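Local coordinates for protein neuraminidase (Influenza A virus, PDB 4K3Y) that forms a neuraminidase-like beta-propeller of a bat influenza A virus, probably without the sialidase activity of the classical influenza enzymes, at residues C[34-39]-C[342-347]; C[57-62]-C[78-83]. One frame throughout, in Å; residues are numbered along the deposited sequence.

Contact 1: residues C[34-39]-C[342-347]; sequences IPDEQM and ATTKAG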
loop_
_atom_site.group_PDB
_atom_site.type_symbol
_atom_site.label_atom_id
_atom_site.label_comp_id
_atom_site.label_asym_id
_atom_site.label_seq_id
_atom_site.Cartn_x
_atom_site.Cartn_y
_atom_site.Cartn_z
ATOM N N ILE C 34 4.449 -23.462 -3.069
ATOM C CA ILE C 34 3.917 -22.102 -3.142
ATOM C C ILE C 34 2.512 -22.041 -2.545
ATOM O O ILE C 34 1.658 -22.874 -2.884
ATOM C CB ILE C 34 3.813 -21.606 -4.590
ATOM C CG1 ILE C 34 5.179 -21.664 -5.274
ATOM C CG2 ILE C 34 3.238 -20.184 -4.622
ATOM C CD1 ILE C 34 5.172 -21.107 -6.697
ATOM N N PRO C 35 2.268 -21.059 -1.650
ATOM C CA PRO C 35 0.925 -20.782 -1.109
ATOM C C PRO C 35 -0.116 -20.502 -2.203
ATOM O O PRO C 35 0.205 -19.894 -3.236
ATOM C CB PRO C 35 1.149 -19.530 -0.250
ATOM C CG PRO C 35 2.564 -19.638 0.198
ATOM C CD PRO C 35 3.301 -20.238 -0.992
ATOM N N ASP C 36 -1.350 -20.941 -1.968
ATOM C CA ASP C 36 -2.387 -20.892 -2.995
ATOM C C ASP C 36 -2.862 -19.462 -3.281
ATOM O O ASP C 36 -3.435 -19.188 -4.345
ATOM C CB ASP C 36 -3.573 -21.790 -2.607
ATOM C CG ASP C 36 -3.221 -23.278 -2.627
ATOM O OD1 ASP C 36 -2.390 -23.687 -3.469
ATOM O OD2 ASP C 36 -3.781 -24.040 -1.801
ATOM N N GLU C 37 -2.605 -18.553 -2.338
ATOM C CA GLU C 37 -3.057 -17.167 -2.459
ATOM C C GLU C 37 -2.204 -16.390 -3.433
ATOM O O GLU C 37 -2.553 -15.263 -3.789
ATOM C CB GLU C 37 -3.031 -16.438 -1.114
ATOM C CG GLU C 37 -3.562 -17.242 0.049
ATOM C CD GLU C 37 -2.471 -18.040 0.723
ATOM O OE1 GLU C 37 -1.324 -17.543 0.781
ATOM O OE2 GLU C 37 -2.755 -19.163 1.185
ATOM N N GLN C 38 -1.076 -16.970 -3.844
ATOM C CA GLN C 38 -0.224 -16.305 -4.827
ATOM C C GLN C 38 -0.798 -16.442 -6.234
ATOM O O GLN C 38 -1.373 -17.483 -6.599
ATOM C CB GLN C 38 1.217 -16.820 -4.779
ATOM C CG GLN C 38 2.010 -16.387 -3.557
ATOM C CD GLN C 38 3.479 -16.807 -3.624
ATOM O OE1 GLN C 38 4.044 -16.979 -4.706
ATOM N NE2 GLN C 38 4.097 -16.977 -2.465
ATOM N N MET C 39 -0.676 -15.367 -7.003
ATOM C CA MET C 39 -0.864 -15.423 -8.441
ATOM C C MET C 39 0.134 -16.442 -9.040
ATOM O O MET C 39 1.319 -16.474 -8.655
ATOM C CB MET C 39 -0.618 -14.029 -9.038
ATOM C CG MET C 39 -0.640 -13.970 -10.553
ATOM S SD MET C 39 -2.324 -13.972 -11.178
ATOM C CE MET C 39 -2.666 -12.217 -11.189
ATOM N N ALA C 342 7.917 -25.244 -9.966
ATOM C CA ALA C 342 7.432 -25.490 -8.603
ATOM C C ALA C 342 5.958 -25.919 -8.561
ATOM O O ALA C 342 5.298 -26.054 -9.596
ATOM C CB ALA C 342 7.652 -24.258 -7.733
ATOM N N THR C 343 5.436 -26.119 -7.356
ATOM C CA THR C 343 4.083 -26.648 -7.194
ATOM C C THR C 343 3.352 -25.892 -6.096
ATOM O O THR C 343 3.956 -25.544 -5.084
ATOM C CB THR C 343 4.140 -28.143 -6.817
ATOM O OG1 THR C 343 5.060 -28.812 -7.689
ATOM C CG2 THR C 343 2.782 -28.792 -6.938
ATOM N N THR C 344 2.059 -25.639 -6.284
ATOM C CA THR C 344 1.277 -24.936 -5.257
ATOM C C THR C 344 0.816 -25.919 -4.206
ATOM O O THR C 344 0.922 -27.127 -4.402
ATOM C CB THR C 344 0.061 -24.171 -5.822
ATOM O OG1 THR C 344 -0.915 -25.094 -6.331
ATOM C CG2 THR C 344 0.507 -23.198 -6.914
ATOM N N LYS C 345 0.317 -25.407 -3.088
ATOM C CA LYS C 345 -0.111 -26.278 -2.002
ATOM C C LYS C 345 -1.238 -27.203 -2.472
ATOM O O LYS C 345 -1.312 -28.375 -2.077
ATOM C CB LYS C 345 -0.536 -25.465 -0.776
ATOM C CG LYS C 345 -0.625 -26.298 0.480
ATOM C CD LYS C 345 -1.569 -25.688 1.498
ATOM C CE LYS C 345 -2.418 -26.774 2.141
ATOM N NZ LYS C 345 -2.945 -26.379 3.474
ATOM N N ALA C 346 -2.082 -26.668 -3.349
ATOM C CA ALA C 346 -3.185 -27.410 -3.953
ATOM C C ALA C 346 -2.712 -28.496 -4.908
ATOM O O ALA C 346 -3.429 -29.466 -5.160
ATOM C CB ALA C 346 -4.100 -26.460 -4.686
ATOM N N GLY C 347 -1.515 -28.320 -5.460
ATOM C CA GLY C 347 -0.968 -29.280 -6.398
ATOM C C GLY C 347 -0.781 -28.743 -7.806
ATOM O O GLY C 347 -0.194 -29.424 -8.646
#
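The carbonyl oxygen of Ile34 accepts one hydrogen bond across the contact, from Lys345 N to Ile34 O (2.9 Å); the C-H of Thr344 also lies close, a weaker contact with Thr344 CA 3.2 Å from the same Ile34 O. Ile34 returns the favour through its own amide, Ile34 N reaching Thr343 O at 2.9 Å. These two backbone bonds make a single bridge between Ile34 and Thr344, beside the turn that links strand 335-343 to strand 349-359.

Two residues on, Asp36 takes over with its side chain. CG sits beside the backbone N (chi1 -68°), a setting that lets the carboxylate lean over the start of the type I turn 344-347. Its OD1 accepts Ala346 N at 3.0 Å with the N-H angle at 153°, and it does so with the syn lone pair, so the amide approaches on the side of OD2. The methyl of Ala346 and the CB of Lys345 lie against the carboxylate. Beyond CB the lysine crosses the aspartate at about a right angle and leads away; Lys345 NZ ends 5.8 Å from Asp36 OD2, so any attraction there is probably diffuse. The turn is closed by Gly347 N on Thr344 O, and Gly347 has the positive phi (115°) that suits glycine.

On the buried side, Ile34 CD1 meets Ala342 CB at 4.1 Å, and both side chains also touch Asp352 of strand 349-359. Pro35 packs on Tyr62, and Glu37 on Pro90, both of a second subunit. One beta bridge and Asp36 thus join the loop between strands 20-26 and 40-48 to the type I turn of hairpin 335-343/349-359, at the closure of the neuraminidase beta-propeller, where strand 20-26 completes the blade of the C-terminal strands.

Contact 2: residues C[57-62]-C[78-83]; sequences FVSMGY and NVYSVK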
loop_
_atom_site.group_PDB
_atom_site.type_symbol
_atom_site.label_atom_id
_atom_site.label_comp_id
_atom_site.label_asym_id
_atom_site.label_seq_id
_atom_site.Cartn_x
_atom_site.Cartn_y
_atom_site.Cartn_z
ATOM N N PHE C 57 6.405 -10.386 -14.567
ATOM C CA PHE C 57 5.916 -11.691 -14.989
ATOM C C PHE C 57 4.574 -11.611 -15.719
ATOM O O PHE C 57 3.912 -10.556 -15.755
ATOM C CB PHE C 57 5.783 -12.636 -13.794
ATOM C CG PHE C 57 4.813 -12.165 -12.757
ATOM C CD1 PHE C 57 3.458 -12.483 -12.850
ATOM C CD2 PHE C 57 5.248 -11.410 -11.676
ATOM C CE1 PHE C 57 2.557 -12.055 -11.883
ATOM C CE2 PHE C 57 4.346 -10.972 -10.704
ATOM C CZ PHE C 57 3.002 -11.296 -10.809
ATOM N N VAL C 58 4.192 -12.745 -16.303
ATOM C CA VAL C 58 2.884 -12.903 -16.923
ATOM C C VAL C 58 2.078 -13.869 -16.057
ATOM O O VAL C 58 2.622 -14.843 -15.549
ATOM C CB VAL C 58 3.016 -13.404 -18.373
ATOM C CG1 VAL C 58 1.639 -13.652 -18.989
ATOM C CG2 VAL C 58 3.819 -12.384 -19.209
ATOM N N SER C 59 0.795 -13.587 -15.852
ATOM C CA SER C 59 -0.002 -14.368 -14.897
ATOM C C SER C 59 -0.667 -15.577 -15.545
ATOM O O SER C 59 -0.807 -15.635 -16.771
ATOM C CB SER C 59 -1.107 -13.517 -14.340
ATOM O OG SER C 59 -1.981 -13.184 -15.399
ATOM N N MET C 60 -1.069 -16.532 -14.706
ATOM C CA MET C 60 -1.851 -17.693 -15.122
ATOM C C MET C 60 -3.072 -17.845 -14.201
ATOM O O MET C 60 -3.920 -18.716 -14.417
ATOM C CB MET C 60 -1.009 -18.972 -15.075
ATOM C CG MET C 60 0.293 -18.940 -15.869
ATOM S SD MET C 60 1.410 -20.293 -15.419
ATOM C CE MET C 60 0.368 -21.730 -15.657
ATOM N N GLY C 61 -3.145 -17.010 -13.164
ATOM C CA GLY C 61 -4.314 -16.960 -12.300
ATOM C C GLY C 61 -4.172 -17.568 -10.916
ATOM O O GLY C 61 -3.136 -17.439 -10.267
ATOM N N TYR C 62 -5.227 -18.239 -10.466
ATOM C CA TYR C 62 -5.288 -18.753 -9.102
ATOM C C TYR C 62 -5.967 -20.117 -9.037
ATOM O O TYR C 62 -6.642 -20.526 -9.985
ATOM C CB TYR C 62 -6.095 -17.785 -8.233
ATOM C CG TYR C 62 -5.556 -16.374 -8.164
ATOM C CD1 TYR C 62 -4.596 -16.029 -7.220
ATOM C CD2 TYR C 62 -6.020 -15.383 -9.025
ATOM C CE1 TYR C 62 -4.106 -14.739 -7.138
ATOM C CE2 TYR C 62 -5.532 -14.084 -8.952
ATOM C CZ TYR C 62 -4.571 -13.770 -8.003
ATOM O OH TYR C 62 -4.065 -12.490 -7.906
ATOM N N ASN C 78 -2.245 -11.412 -18.509
ATOM C CA ASN C 78 -1.734 -10.042 -18.340
ATOM C C ASN C 78 -0.310 -9.961 -17.806
ATOM O O ASN C 78 0.230 -10.953 -17.305
ATOM C CB ASN C 78 -2.673 -9.215 -17.446
ATOM C CG ASN C 78 -3.983 -8.900 -18.127
ATOM O OD1 ASN C 78 -4.002 -8.348 -19.230
ATOM N ND2 ASN C 78 -5.085 -9.268 -17.491
ATOM N N VAL C 79 0.296 -8.778 -17.927
ATOM C CA VAL C 79 1.631 -8.531 -17.362
ATOM C C VAL C 79 1.562 -7.817 -16.017
ATOM O O VAL C 79 0.826 -6.838 -15.847
ATOM C CB VAL C 79 2.548 -7.727 -18.314
ATOM C CG1 VAL C 79 3.974 -7.717 -17.769
ATOM C CG2 VAL C 79 2.523 -8.324 -19.733
ATOM N N TYR C 80 2.318 -8.325 -15.055
ATOM C CA TYR C 80 2.329 -7.749 -13.717
ATOM C C TYR C 80 3.754 -7.555 -13.250
ATOM O O TYR C 80 4.692 -8.074 -13.859
ATOM C CB TYR C 80 1.601 -8.664 -12.724
ATOM C CG TYR C 80 0.126 -8.796 -13.000
ATOM C CD1 TYR C 80 -0.357 -9.745 -13.906
ATOM C CD2 TYR C 80 -0.794 -7.970 -12.356
ATOM C CE1 TYR C 80 -1.717 -9.867 -14.156
ATOM C CE2 TYR C 80 -2.155 -8.084 -12.605
ATOM C CZ TYR C 80 -2.615 -9.031 -13.503
ATOM O OH TYR C 80 -3.968 -9.145 -13.746
ATOM N N SER C 81 3.910 -6.802 -12.168
ATOM C CA SER C 81 5.186 -6.714 -11.477
ATOM C C SER C 81 4.892 -6.672 -9.991
ATOM O O SER C 81 3.776 -6.318 -9.595
ATOM C CB SER C 81 5.984 -5.481 -11.916
ATOM O OG SER C 81 5.355 -4.285 -11.499
ATOM N N VAL C 82 5.873 -7.079 -9.183
ATOM C CA VAL C 82 5.880 -6.796 -7.747
ATOM C C VAL C 82 7.265 -6.298 -7.380
ATOM O O VAL C 82 8.205 -6.417 -8.165
ATOM C CB VAL C 82 5.553 -8.035 -6.880
ATOM C CG1 VAL C 82 4.132 -8.532 -7.159
ATOM C CG2 VAL C 82 6.589 -9.129 -7.117
ATOM N N LYS C 83 7.402 -5.717 -6.201
ATOM C CA LYS C 83 8.726 -5.351 -5.747
ATOM C C LYS C 83 9.407 -6.667 -5.434
ATOM O O LYS C 83 8.818 -7.509 -4.738
ATOM C CB LYS C 83 8.630 -4.494 -4.493
ATOM C CG LYS C 83 9.931 -3.895 -4.023
ATOM C CD LYS C 83 9.769 -3.495 -2.576
ATOM C CE LYS C 83 10.845 -2.537 -2.107
ATOM N NZ LYS C 83 10.557 -2.138 -0.696
#
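Phe57 lays one face of its ring against the CB of Tyr80, a CH-pi contact in which Tyr80 CB stands 4.0 Å from the Phe57 ring centroid. With its CG between backbone N and carbonyl carbon (chi1 61°), the phenylalanine is folded across toward strand 78-83. The two aromatic side chains meet at a slant, without stacking, while Val82 CG1 comes to the edge of the Phe57 ring, near its plane. Tyr80 in turn offers a ring edge to Ser59, whose OG is 3.6 Å from Tyr80 CE1; that hydroxyl also has a weak hydrogen bond to Glu75 O. On the other face of the sheet, Val58 and Val79 touch through their CG2 methyls.

Backbone bonds set this register. Phe57 and Tyr80 are a hydrogen-bonded antiparallel pair, with Tyr80 N on Phe57 O at 2.8 Å and nearly straight (175°), and Ser59 N continues to Asn78 O at 3.1 Å. The N-to-C directions of the two short segments are 116° apart, well short of the 180° of straight antiparallel strands. They belong to the two middle strands of a four-stranded antiparallel blade of the neuraminidase beta-propeller.

In the fold
Contact 2 lies inside the chain loop that contact 1 closes, and their centres are 14 Å apart. Met39 joins them directly: it ends segment 34-39, and its SD comes to 3.4 Å from Ser59 CB, while the ring of Tyr62 packs beside the backbone of Gln38 and Met39. The chain entering strand 40-48 thus packs on the neighbouring strand 53-61 and the residue after it, in the same blade, whereas contact 1 fixes the start of this approach to the hairpin of the last blade. The centre of contact 1 is about 24 Å, and that of contact 2 about 17 Å, from the centre of the chain, on the same side. A bound glycan sugar (NAG) lies about 11 Å from the side chain of Ala342.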